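Long-range contacts in periplasmic beta-glucosidase (Pseudomonas aeruginosa, PDB 6R5T), which probably hydrolyses terminal, non-reducing beta-D-glucosyl residues of beta-glucosides, releasing beta-D-glucose: residues 49-54 and 76-81; 57-62 and 329-334; 653-658 and 718-723; 675-680 and 687-692. The protein carries 1 engineered substitution. All coordinates share one frame; numbering follows the deposited sequence.

In the fold
From the N terminus, interaction 1 comes first: it joins neighbouring parallel strands 48-50 and 75-78 of the catalytic barrel and closes a short loop that holds helix 55-65. Interaction 2 starts on that helix, so the two cross along the chain, and it brings back the distant loop 329-334. They touch where Ile-58 and Met-61 pack on His-76. Far off, on the opposite side of the chain's centre from interaction 1, the fibronectin type III-like domain holds the other two. Interaction 3 pairs strands 651-660 and 712-719; between its segments the chain makes interaction 4, which faces strand 672-681 with strand 686-694. Strands 651-660 and 672-681 are sheet neighbours, which joins these two contacts directly.

Interaction 1. Residues 49-54 and 76-81; sequences IFNTVT and HAYDVA. With BGC (beta-D-glucopyranose), chain C; GAL (beta-D-galactopyranose), chain B.
Val-53 sits over one face of the Tyr-78 ring, its methyl CG1 3.4 Å from the ring centroid and almost on the ring normal, a CH-pi contact for which a compact branched residue is well shaped. Tyr-78 CG lies anti to the backbone N (chi1 -165°), which brings the ring against that methyl. The same ring meets Asn-51 at its edge: OD1 of Asn-51 lies 3.4 Å from Tyr-78 CD1 in the ring plane, and the amide stands nearly upright to the ring (85°). Further back, Ile-49 and His-76 run side by side and point the same way, CB of Ile-49 being 3.5 Å from His-76 CD2, while helix 55-65 packs on the imidazole through Ile-58 and Met-61. These strands and that helix form a beta-alpha-beta crossover of the TIM-barrel-type domain of family 3 glycosidases. The parallel pairing is held by Ala-77 N to Ile-49 O (2.8 Å) and Asn-51 N to Ala-77 O (3.1 Å). Beyond the strand ends both segments reach bound lactose. Asp-79, whose carboxylate can accept from two neighbouring sugar hydroxyls at once, takes glucose O2 on OD1 (2.5 Å) and O3 on OD2 (2.7 Å). Asn-51, whose amide can donate and accept at once, gives ND2 to galactose O3 at 2.9 Å and turns OD1 toward two waters that bridge to Asp-79 OD2.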
# COMPACT_ATOMS: atom_id res chain seq x y z
N ILE A 49 -18.74 32.42 -4.64
CA ILE A 49 -19.52 31.77 -3.59
C ILE A 49 -19.56 30.29 -3.96
O ILE A 49 -19.70 29.97 -5.14
CB ILE A 49 -20.91 32.38 -3.54
CG1 ILE A 49 -20.85 33.87 -3.22
CG2 ILE A 49 -21.81 31.64 -2.56
CD1 ILE A 49 -20.36 34.19 -1.88
N PHE A 50 -19.57 29.44 -2.95
CA PHE A 50 -19.99 28.04 -3.17
C PHE A 50 -21.07 27.68 -2.15
O PHE A 50 -21.15 28.31 -1.09
CB PHE A 50 -18.80 27.08 -3.14
CG PHE A 50 -18.07 26.92 -1.84
CD1 PHE A 50 -17.20 27.90 -1.40
CD2 PHE A 50 -18.26 25.81 -1.04
CE1 PHE A 50 -16.49 27.79 -0.23
CE2 PHE A 50 -17.58 25.72 0.17
CZ PHE A 50 -16.69 26.68 0.57
N ASN A 51 -21.86 26.67 -2.52
CA ASN A 51 -22.92 26.05 -1.68
C ASN A 51 -24.16 26.93 -1.55
O ASN A 51 -25.01 26.56 -0.74
CB ASN A 51 -22.36 25.66 -0.31
CG ASN A 51 -21.53 24.39 -0.30
OD1 ASN A 51 -21.46 23.70 -1.30
ND2 ASN A 51 -20.84 24.14 0.80
N THR A 52 -24.33 27.98 -2.36
CA THR A 52 -25.63 28.69 -2.50
C THR A 52 -26.22 28.27 -3.84
O THR A 52 -25.56 28.47 -4.85
CB THR A 52 -25.43 30.22 -2.40
OG1 THR A 52 -25.02 30.48 -1.06
CG2 THR A 52 -26.65 31.00 -2.79
N VAL A 53 -27.41 27.65 -3.87
CA VAL A 53 -27.77 26.79 -5.03
C VAL A 53 -29.19 26.99 -5.56
O VAL A 53 -29.67 26.10 -6.28
CB VAL A 53 -27.56 25.31 -4.67
CG1 VAL A 53 -26.11 25.08 -4.25
CG2 VAL A 53 -28.52 24.87 -3.60
N THR A 54 -29.88 28.05 -5.17
CA THR A 54 -31.23 28.31 -5.71
C THR A 54 -31.26 29.69 -6.35
O THR A 54 -30.51 30.57 -5.92
CB THR A 54 -32.34 28.18 -4.67
OG1 THR A 54 -32.28 29.32 -3.83
CG2 THR A 54 -32.21 26.92 -3.84
N HIS A 76 -20.86 31.46 -8.94
CA HIS A 76 -21.45 30.56 -7.92
C HIS A 76 -21.13 29.12 -8.29
O HIS A 76 -21.42 28.72 -9.43
CB HIS A 76 -22.97 30.77 -7.79
CG HIS A 76 -23.31 32.01 -7.06
ND1 HIS A 76 -23.28 33.25 -7.70
CD2 HIS A 76 -23.65 32.25 -5.76
CE1 HIS A 76 -23.57 34.17 -6.78
NE2 HIS A 76 -23.82 33.59 -5.62
N ALA A 77 -20.55 28.40 -7.34
CA ALA A 77 -20.14 27.01 -7.56
C ALA A 77 -20.85 26.06 -6.61
O ALA A 77 -21.30 26.45 -5.53
CB ALA A 77 -18.63 26.92 -7.46
N TYR A 78 -20.82 24.79 -7.01
CA TYR A 78 -21.35 23.68 -6.18
C TYR A 78 -20.70 22.37 -6.61
O TYR A 78 -20.06 22.29 -7.62
CB TYR A 78 -22.85 23.65 -6.33
CG TYR A 78 -23.64 22.84 -5.34
CD1 TYR A 78 -23.37 22.86 -3.98
CD2 TYR A 78 -24.71 22.08 -5.79
CE1 TYR A 78 -24.14 22.14 -3.07
CE2 TYR A 78 -25.50 21.38 -4.89
CZ TYR A 78 -25.21 21.42 -3.53
OH TYR A 78 -26.00 20.76 -2.63
N ASP A 79 -20.87 21.37 -5.76
CA ASP A 79 -20.36 19.98 -5.93
C ASP A 79 -21.45 19.19 -6.66
O ASP A 79 -22.15 18.40 -6.06
CB ASP A 79 -19.98 19.42 -4.56
CG ASP A 79 -18.66 19.97 -4.03
OD1 ASP A 79 -17.63 19.78 -4.74
OD2 ASP A 79 -18.63 20.54 -2.90
N VAL A 80 -21.58 19.44 -7.95
CA VAL A 80 -22.49 18.71 -8.84
C VAL A 80 -21.66 17.57 -9.42
O VAL A 80 -20.98 17.73 -10.39
CB VAL A 80 -23.11 19.63 -9.89
CG1 VAL A 80 -24.02 18.86 -10.76
CG2 VAL A 80 -23.87 20.77 -9.25
N ALA A 81 -21.61 16.48 -8.67
CA ALA A 81 -20.68 15.35 -8.93
C ALA A 81 -21.32 14.32 -9.87
O ALA A 81 -20.64 13.86 -10.77
CB ALA A 81 -20.33 14.75 -7.60
C2 BGC C . -15.16 19.40 -2.90
C3 BGC C . -15.06 20.53 -1.86
C4 BGC C . -15.05 19.83 -0.48
C5 BGC C . -13.81 18.93 -0.45
C6 BGC C . -13.70 18.12 0.83
C1 BGC C . -13.99 18.44 -2.72
O1 BGC C . -14.24 17.41 -3.62
O2 BGC C . -15.16 19.85 -4.25
O3 BGC C . -16.23 21.37 -1.96
O4 BGC C . -14.95 20.85 0.53
O5 BGC C . -13.98 17.92 -1.39
O6 BGC C . -12.50 17.33 0.80
C1 GAL B . -16.01 20.91 1.49
C2 GAL B . -17.37 21.24 0.84
C3 GAL B . -18.41 21.36 1.96
C4 GAL B . -18.43 20.02 2.74
C5 GAL B . -17.00 19.72 3.24
C6 GAL B . -16.91 18.34 3.89
O2 GAL B . -17.26 22.46 0.12
O3 GAL B . -19.69 21.59 1.35
O4 GAL B . -18.86 19.03 1.77
O5 GAL B . -16.04 19.65 2.13
O6 GAL B . -15.54 18.09 4.27
O HOH W 1 -19.65 23.35 -3.20
O HOH W 2 -20.73 20.75 -1.20
O HOH W 3 -22.89 28.76 -4.83

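Interaction 2. Residues 57-62 and 329-334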
# COMPACT_ATOMS: atom_id res chain seq x y z
N ASP A 57 -31.69 32.77 -4.01
CA ASP A 57 -30.54 32.97 -3.09
C ASP A 57 -29.33 33.47 -3.87
O ASP A 57 -28.65 34.41 -3.37
CB ASP A 57 -30.16 31.66 -2.42
CG ASP A 57 -31.17 31.16 -1.42
OD1 ASP A 57 -31.89 32.01 -0.87
OD2 ASP A 57 -31.18 29.92 -1.21
N ILE A 58 -29.14 32.93 -5.06
CA ILE A 58 -28.02 33.38 -5.94
C ILE A 58 -28.31 34.81 -6.44
O ILE A 58 -27.38 35.65 -6.45
CB ILE A 58 -27.77 32.39 -7.08
CG1 ILE A 58 -27.24 31.06 -6.51
CG2 ILE A 58 -26.79 33.01 -8.07
CD1 ILE A 58 -27.06 29.97 -7.57
N ARG A 59 -29.54 35.06 -6.88
CA ARG A 59 -29.89 36.44 -7.33
C ARG A 59 -29.59 37.42 -6.19
O ARG A 59 -29.09 38.56 -6.48
CB ARG A 59 -31.38 36.51 -7.69
CG ARG A 59 -31.77 36.02 -9.06
CD ARG A 59 -33.20 36.48 -9.39
NE ARG A 59 -33.10 37.89 -9.81
CZ ARG A 59 -32.89 38.32 -11.04
NH1 ARG A 59 -32.88 37.50 -12.07
NH2 ARG A 59 -32.78 39.61 -11.24
N ALA A 60 -29.96 37.11 -4.94
CA ALA A 60 -29.78 38.01 -3.77
C ALA A 60 -28.29 38.35 -3.59
O ALA A 60 -27.94 39.52 -3.34
CB ALA A 60 -30.38 37.38 -2.54
N MET A 61 -27.41 37.37 -3.79
CA MET A 61 -25.96 37.66 -3.72
C MET A 61 -25.52 38.55 -4.88
O MET A 61 -24.73 39.52 -4.67
CB MET A 61 -25.16 36.38 -3.82
CG MET A 61 -25.62 35.38 -2.85
SD MET A 61 -24.90 35.81 -1.35
CE MET A 61 -24.56 34.13 -0.82
N GLN A 62 -25.91 38.19 -6.10
CA GLN A 62 -25.50 38.96 -7.31
C GLN A 62 -26.02 40.40 -7.18
O GLN A 62 -25.33 41.36 -7.63
CB GLN A 62 -26.01 38.25 -8.55
CG GLN A 62 -25.25 38.55 -9.83
CD GLN A 62 -23.82 38.03 -9.85
OE1 GLN A 62 -22.95 38.66 -9.28
NE2 GLN A 62 -23.54 36.93 -10.55
N ASP A 329 -23.71 39.67 -18.95
CA ASP A 329 -24.96 39.68 -18.17
C ASP A 329 -24.76 38.82 -16.93
O ASP A 329 -24.79 37.59 -17.02
CB ASP A 329 -26.14 39.16 -18.99
CG ASP A 329 -27.47 39.11 -18.24
OD1 ASP A 329 -27.58 39.66 -17.11
OD2 ASP A 329 -28.40 38.47 -18.80
N PRO A 330 -24.63 39.47 -15.76
CA PRO A 330 -24.44 38.77 -14.49
C PRO A 330 -25.64 37.89 -14.13
O PRO A 330 -25.51 37.03 -13.22
CB PRO A 330 -24.23 39.85 -13.44
CG PRO A 330 -24.39 41.17 -14.14
CD PRO A 330 -24.59 40.93 -15.61
N TYR A 331 -26.80 38.14 -14.79
CA TYR A 331 -28.06 37.40 -14.51
C TYR A 331 -28.39 36.40 -15.61
O TYR A 331 -29.53 35.91 -15.64
CB TYR A 331 -29.22 38.38 -14.25
CG TYR A 331 -29.00 39.26 -13.05
CD1 TYR A 331 -29.32 38.85 -11.78
CD2 TYR A 331 -28.39 40.50 -13.19
CE1 TYR A 331 -29.12 39.65 -10.67
CE2 TYR A 331 -28.14 41.31 -12.09
CZ TYR A 331 -28.51 40.89 -10.83
OH TYR A 331 -28.29 41.66 -9.74
N ARG A 332 -27.43 36.03 -16.44
CA ARG A 332 -27.73 35.18 -17.63
C ARG A 332 -28.22 33.79 -17.21
O ARG A 332 -28.99 33.20 -17.99
CB ARG A 332 -26.52 35.09 -18.54
CG ARG A 332 -25.30 34.40 -17.94
CD ARG A 332 -24.03 34.67 -18.70
NE ARG A 332 -24.16 34.36 -20.11
CZ ARG A 332 -24.34 35.24 -21.11
NH1 ARG A 332 -24.28 36.54 -20.89
NH2 ARG A 332 -24.49 34.82 -22.34
N ARG A 333 -27.87 33.29 -16.01
CA ARG A 333 -28.38 31.99 -15.52
C ARG A 333 -29.49 32.19 -14.48
O ARG A 333 -29.88 31.23 -13.82
CB ARG A 333 -27.20 31.17 -14.96
CG ARG A 333 -26.20 30.82 -16.04
CD ARG A 333 -25.07 29.92 -15.48
NE ARG A 333 -24.24 29.56 -16.58
CZ ARG A 333 -23.29 30.31 -17.14
NH1 ARG A 333 -22.86 31.42 -16.56
NH2 ARG A 333 -22.69 29.88 -18.21
N LEU A 334 -30.00 33.44 -14.32
CA LEU A 334 -30.91 33.77 -13.20
C LEU A 334 -32.28 34.28 -13.70
O LEU A 334 -33.03 34.75 -12.86
CB LEU A 334 -30.20 34.79 -12.32
CG LEU A 334 -28.99 34.21 -11.60
CD1 LEU A 334 -28.19 35.29 -10.92
CD2 LEU A 334 -29.45 33.17 -10.59
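Arg-59 lays its guanidinium nearly parallel to the Tyr-331 ring, the two planes only 20° apart, with Tyr-331 CD1 over the guanidinium face and 3.6 Å from Arg-59 NH2. A bend at chi3 (79°) turns the arginine's end this way and lets NH1 donate a hydrogen bond to Leu-334 O (2.9 Å). That oxygen lies in the guanidinium plane, although the donor comes to it from above the carbonyl plane. The long aliphatic part of the same arginine is useful too: it slides past Leu-334 in the opposite direction, CG of Arg-59 being 3.8 Å from Leu-334 CB. The contact fastens helix 55-65 of the barrel domain to the loop between helices 307-323 and 352-362, which is folded here into two type I turns, with an Asx turn by Asp-329. Leu-334 also sends CD2 to 3.7 Å from Ile-58 CG2, the two branched chains crossing at about a right angle. Gln-62, with CG anti to the backbone N (chi1 -156°) and a kink at chi2, places CG over a face of the Tyr-331 ring; its NE2 donates weakly to Pro-330 O (3.3 Å), and OE1 takes the amide of Leu-74. The phenol OH of Tyr-331 bonds to Asp-63.

Interaction 3. Residues 653-658 and 718-723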
# COMPACT_ATOMS: atom_id res chain seq x y z
N THR A 653 -22.90 -5.90 -24.58
CA THR A 653 -21.65 -6.23 -23.88
C THR A 653 -20.59 -5.23 -24.35
O THR A 653 -20.88 -4.31 -25.14
CB THR A 653 -21.23 -7.68 -24.11
OG1 THR A 653 -20.11 -7.96 -23.26
CG2 THR A 653 -20.82 -7.96 -25.53
N VAL A 654 -19.42 -5.34 -23.75
CA VAL A 654 -18.33 -4.38 -24.03
C VAL A 654 -17.13 -5.20 -24.51
O VAL A 654 -16.57 -6.01 -23.70
CB VAL A 654 -17.95 -3.55 -22.81
CG1 VAL A 654 -16.87 -2.53 -23.18
CG2 VAL A 654 -19.20 -2.87 -22.20
N VAL A 655 -16.71 -4.98 -25.75
CA VAL A 655 -15.50 -5.61 -26.30
C VAL A 655 -14.31 -4.75 -25.92
O VAL A 655 -14.35 -3.52 -26.17
CB VAL A 655 -15.59 -5.79 -27.82
CG1 VAL A 655 -14.36 -6.49 -28.33
CG2 VAL A 655 -16.84 -6.58 -28.18
N GLN A 656 -13.35 -5.36 -25.25
CA GLN A 656 -12.20 -4.62 -24.69
C GLN A 656 -10.92 -4.99 -25.43
O GLN A 656 -10.73 -6.18 -25.69
CB GLN A 656 -12.07 -4.96 -23.20
CG GLN A 656 -13.34 -4.58 -22.45
CD GLN A 656 -13.62 -5.44 -21.25
OE1 GLN A 656 -12.72 -5.73 -20.45
NE2 GLN A 656 -14.90 -5.80 -21.06
N LEU A 657 -10.10 -4.00 -25.71
CA LEU A 657 -8.81 -4.19 -26.35
C LEU A 657 -7.73 -3.78 -25.36
O LEU A 657 -7.73 -2.63 -24.89
CB LEU A 657 -8.72 -3.40 -27.65
CG LEU A 657 -7.43 -3.71 -28.42
CD1 LEU A 657 -7.66 -3.64 -29.91
CD2 LEU A 657 -6.31 -2.77 -28.01
N TYR A 658 -6.77 -4.67 -25.17
CA TYR A 658 -5.62 -4.42 -24.28
C TYR A 658 -4.35 -4.57 -25.10
O TYR A 658 -4.29 -5.38 -26.03
CB TYR A 658 -5.60 -5.38 -23.08
CG TYR A 658 -6.85 -5.31 -22.25
CD1 TYR A 658 -7.96 -6.08 -22.55
CD2 TYR A 658 -6.93 -4.49 -21.14
CE1 TYR A 658 -9.12 -6.02 -21.77
CE2 TYR A 658 -8.07 -4.41 -20.37
CZ TYR A 658 -9.16 -5.20 -20.66
OH TYR A 658 -10.27 -5.02 -19.86
N VAL A 718 -7.93 -9.12 -27.12
CA VAL A 718 -9.36 -8.75 -27.15
C VAL A 718 -10.16 -9.76 -26.36
O VAL A 718 -9.83 -10.95 -26.37
CB VAL A 718 -9.85 -8.59 -28.61
CG1 VAL A 718 -11.32 -8.32 -28.62
CG2 VAL A 718 -9.10 -7.45 -29.28
N GLY A 719 -11.15 -9.27 -25.66
CA GLY A 719 -12.11 -10.14 -24.97
C GLY A 719 -13.19 -9.32 -24.29
O GLY A 719 -13.24 -8.09 -24.43
N LEU A 720 -14.08 -10.03 -23.61
CA LEU A 720 -15.22 -9.39 -22.89
C LEU A 720 -14.93 -9.12 -21.42
O LEU A 720 -15.81 -8.60 -20.72
CB LEU A 720 -16.44 -10.30 -23.07
CG LEU A 720 -16.81 -10.58 -24.51
CD1 LEU A 720 -18.09 -11.40 -24.56
CD2 LEU A 720 -16.99 -9.31 -25.35
N ASP A 721 -13.71 -9.41 -20.96
CA ASP A 721 -13.17 -8.87 -19.70
C ASP A 721 -11.65 -8.99 -19.77
O ASP A 721 -11.10 -9.60 -20.68
CB ASP A 721 -13.83 -9.48 -18.45
CG ASP A 721 -13.62 -10.94 -18.25
OD1 ASP A 721 -12.47 -11.36 -18.32
OD2 ASP A 721 -14.61 -11.65 -18.04
N SER A 722 -10.95 -8.47 -18.79
CA SER A 722 -9.48 -8.46 -18.76
C SER A 722 -8.89 -9.85 -18.52
O SER A 722 -7.67 -10.02 -18.79
CB SER A 722 -8.98 -7.45 -17.79
OG SER A 722 -9.25 -7.82 -16.45
N ALA A 723 -9.66 -10.79 -18.00
CA ALA A 723 -9.20 -12.16 -17.72
C ALA A 723 -9.48 -13.15 -18.85
O ALA A 723 -8.90 -14.25 -18.80
CB ALA A 723 -9.85 -12.66 -16.47
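This contact belongs to the fibronectin type III-like domain, where strands 651-660 and 712-719 run antiparallel as neighbours in one sheet and the second leads into a turn. Gln-656 and Gly-719 form the hydrogen-bonded pair: Gln-656 N donates to Gly-719 O at 2.9 Å, and Gly-719 N returns a bond to Gln-656 O at 3.1 Å. Leu-657 and Val-718 follow as the non-hydrogen-bonded pair. One face of these strands is aliphatic, which suits the interior of a beta sandwich. On it CG1 of Val-655 lies 3.6 Å from CG1 of Val-718, while CG2 of Val-655 is 3.9 Å from CD2 of Leu-720. Strands 619-626 and 686-694 cover these side chains, for instance with Phe-619 and Ile-689. The face bearing Gln-656 and Tyr-658 is polar in its wiring. Gln-656 leaves the strand with CG beside its own N (chi1 -60°) and runs on extended, which lays its amide along residues 720-722, with OE1 3.3 Å from Asp-721 CA. Its OE1 accepts from Tyr-658 OH at 2.6 Å, in the carbonyl plane and on a lone pair, and NE2 donates to Val-654 O (3.1 Å) and also to Gly-611 O. The phenol then rests on Ser-722, whose CB is 3.4 Å from Tyr-658 OH and whose hydroxyl bonds to Phe-610 O. With a hydroxyl donor on OE1 and two carbonyl acceptors for NE2, buried Gln-656 is satisfied and its flip state defined, and Tyr-658 is held in place from the same strand.

Interaction 4. Residues 675-680 and 687-692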
# COMPACT_ATOMS: atom_id res chain seq x y z
N GLY A 675 -8.66 0.31 -25.94
CA GLY A 675 -9.86 0.61 -26.70
C GLY A 675 -11.01 -0.21 -26.19
O GLY A 675 -10.78 -1.20 -25.45
N PHE A 676 -12.21 0.20 -26.53
CA PHE A 676 -13.38 -0.61 -26.18
C PHE A 676 -14.55 -0.21 -27.07
O PHE A 676 -14.52 0.88 -27.68
CB PHE A 676 -13.76 -0.46 -24.71
CG PHE A 676 -14.09 0.93 -24.25
CD1 PHE A 676 -15.38 1.40 -24.36
CD2 PHE A 676 -13.08 1.74 -23.75
CE1 PHE A 676 -15.67 2.67 -23.89
CE2 PHE A 676 -13.36 3.04 -23.34
CZ PHE A 676 -14.67 3.48 -23.42
N ARG A 677 -15.50 -1.12 -27.16
CA ARG A 677 -16.72 -0.87 -27.96
C ARG A 677 -17.87 -1.49 -27.19
O ARG A 677 -17.88 -2.72 -27.02
CB ARG A 677 -16.66 -1.46 -29.37
CG ARG A 677 -17.44 -0.70 -30.44
CD ARG A 677 -16.71 0.60 -30.87
NE ARG A 677 -15.60 0.46 -31.83
CZ ARG A 677 -14.35 0.87 -31.66
NH1 ARG A 677 -13.93 1.47 -30.54
NH2 ARG A 677 -13.48 0.68 -32.64
N LYS A 678 -18.84 -0.68 -26.81
CA LYS A 678 -20.07 -1.25 -26.25
C LYS A 678 -21.03 -1.46 -27.41
O LYS A 678 -21.28 -0.51 -28.17
CB LYS A 678 -20.67 -0.32 -25.23
CG LYS A 678 -21.89 -0.92 -24.59
CD LYS A 678 -22.32 -0.10 -23.45
CE LYS A 678 -23.28 -0.76 -22.50
NZ LYS A 678 -23.91 0.41 -21.81
N VAL A 679 -21.61 -2.65 -27.48
CA VAL A 679 -22.43 -3.06 -28.63
C VAL A 679 -23.69 -3.71 -28.10
O VAL A 679 -23.58 -4.71 -27.36
CB VAL A 679 -21.63 -4.01 -29.53
CG1 VAL A 679 -22.44 -4.36 -30.75
CG2 VAL A 679 -20.27 -3.41 -29.90
N MET A 680 -24.83 -3.21 -28.57
CA MET A 680 -26.15 -3.80 -28.31
C MET A 680 -26.54 -4.72 -29.46
O MET A 680 -26.51 -4.28 -30.63
CB MET A 680 -27.19 -2.68 -28.18
CG MET A 680 -28.62 -3.15 -28.18
SD MET A 680 -29.04 -4.25 -26.83
CE MET A 680 -29.16 -2.99 -25.56
N ARG A 687 -21.70 -8.00 -35.17
CA ARG A 687 -21.11 -6.70 -35.50
C ARG A 687 -19.62 -6.92 -35.68
O ARG A 687 -19.00 -7.51 -34.76
CB ARG A 687 -21.39 -5.69 -34.39
CG ARG A 687 -20.89 -4.27 -34.64
CD ARG A 687 -21.88 -3.37 -35.39
NE ARG A 687 -23.23 -3.47 -34.83
CZ ARG A 687 -23.74 -2.68 -33.89
NH1 ARG A 687 -23.06 -1.65 -33.42
NH2 ARG A 687 -24.96 -2.92 -33.44
N GLU A 688 -19.09 -6.47 -36.81
CA GLU A 688 -17.63 -6.41 -37.01
C GLU A 688 -17.15 -5.18 -36.24
O GLU A 688 -17.66 -4.07 -36.41
CB GLU A 688 -17.20 -6.29 -38.48
CG GLU A 688 -15.66 -6.46 -38.56
CD GLU A 688 -14.90 -6.70 -39.86
OE1 GLU A 688 -14.74 -5.75 -40.64
OE2 GLU A 688 -14.34 -7.81 -40.02
N ILE A 689 -16.21 -5.41 -35.35
CA ILE A 689 -15.60 -4.34 -34.55
C ILE A 689 -14.21 -4.14 -35.12
O ILE A 689 -13.47 -5.16 -35.34
CB ILE A 689 -15.63 -4.72 -33.07
CG1 ILE A 689 -17.08 -4.89 -32.63
CG2 ILE A 689 -14.92 -3.67 -32.24
CD1 ILE A 689 -17.26 -5.67 -31.41
N VAL A 690 -13.90 -2.88 -35.41
CA VAL A 690 -12.57 -2.49 -35.92
C VAL A 690 -11.97 -1.52 -34.92
O VAL A 690 -12.57 -0.47 -34.67
CB VAL A 690 -12.71 -1.84 -37.30
CG1 VAL A 690 -11.34 -1.53 -37.85
CG2 VAL A 690 -13.52 -2.72 -38.23
N PHE A 691 -10.90 -1.93 -34.27
CA PHE A 691 -10.11 -1.04 -33.41
C PHE A 691 -8.97 -0.51 -34.26
O PHE A 691 -8.32 -1.31 -34.94
CB PHE A 691 -9.58 -1.81 -32.21
CG PHE A 691 -10.65 -2.30 -31.28
CD1 PHE A 691 -11.27 -1.41 -30.42
CD2 PHE A 691 -11.01 -3.62 -31.21
CE1 PHE A 691 -12.22 -1.84 -29.52
CE2 PHE A 691 -11.96 -4.06 -30.30
CZ PHE A 691 -12.56 -3.16 -29.46
N ARG A 692 -8.65 0.75 -34.04
CA ARG A 692 -7.46 1.39 -34.62
C ARG A 692 -6.40 1.55 -33.53
O ARG A 692 -6.75 1.93 -32.38
CB ARG A 692 -7.84 2.75 -35.20
CG ARG A 692 -8.62 2.66 -36.50
CD ARG A 692 -8.84 4.02 -37.16
NE ARG A 692 -7.71 4.93 -37.00
CZ ARG A 692 -7.45 5.97 -37.78
NH1 ARG A 692 -8.23 6.25 -38.80
NH2 ARG A 692 -6.40 6.75 -37.54
O HOH W 4 -15.82 -0.60 -34.89
O HOH W 5 -10.82 2.35 -32.69
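Arg-677 reaches across to the facing sheet and lies beside Phe-691, whose CE1 sits over one face of the guanidinium, 3.9 Å from Arg-677 NH1; the two flat groups are inclined by 55°. Bends at chi2 and chi3 (80°) fold the arginine back over its own strand, where NH1 donates to Phe-676 O at 3.0 Å. NH2 lies implausibly close to Val-690 O at a poor angle, so that weak bond is doubtful. Two waters add clearer links: one joins Arg-677 NE to Val-690 N, the other NH2 to Arg-692 N. Phe-691, the second large contributor, points its ring at the backbone where Gly-675, lacking a side chain, lets it approach, with CE1 3.6 Å from Phe-676 N. Val-679 is the third: CG2 meets Ile-689 CD1 tip to tip at 4.1 Å, and CG1 lies over the centre of the Arg-687 guanidinium, 3.8 Å from CZ. Strands 672-681 and 686-694 belong to the two different sheets of the fibronectin type III-like domain and face each other with axes 8.1 Å apart at 155°. Side chains and water, not backbone ladder bonds, join the sheets here, with arginines whose aliphatic arms and flat ends suit the partly exposed side.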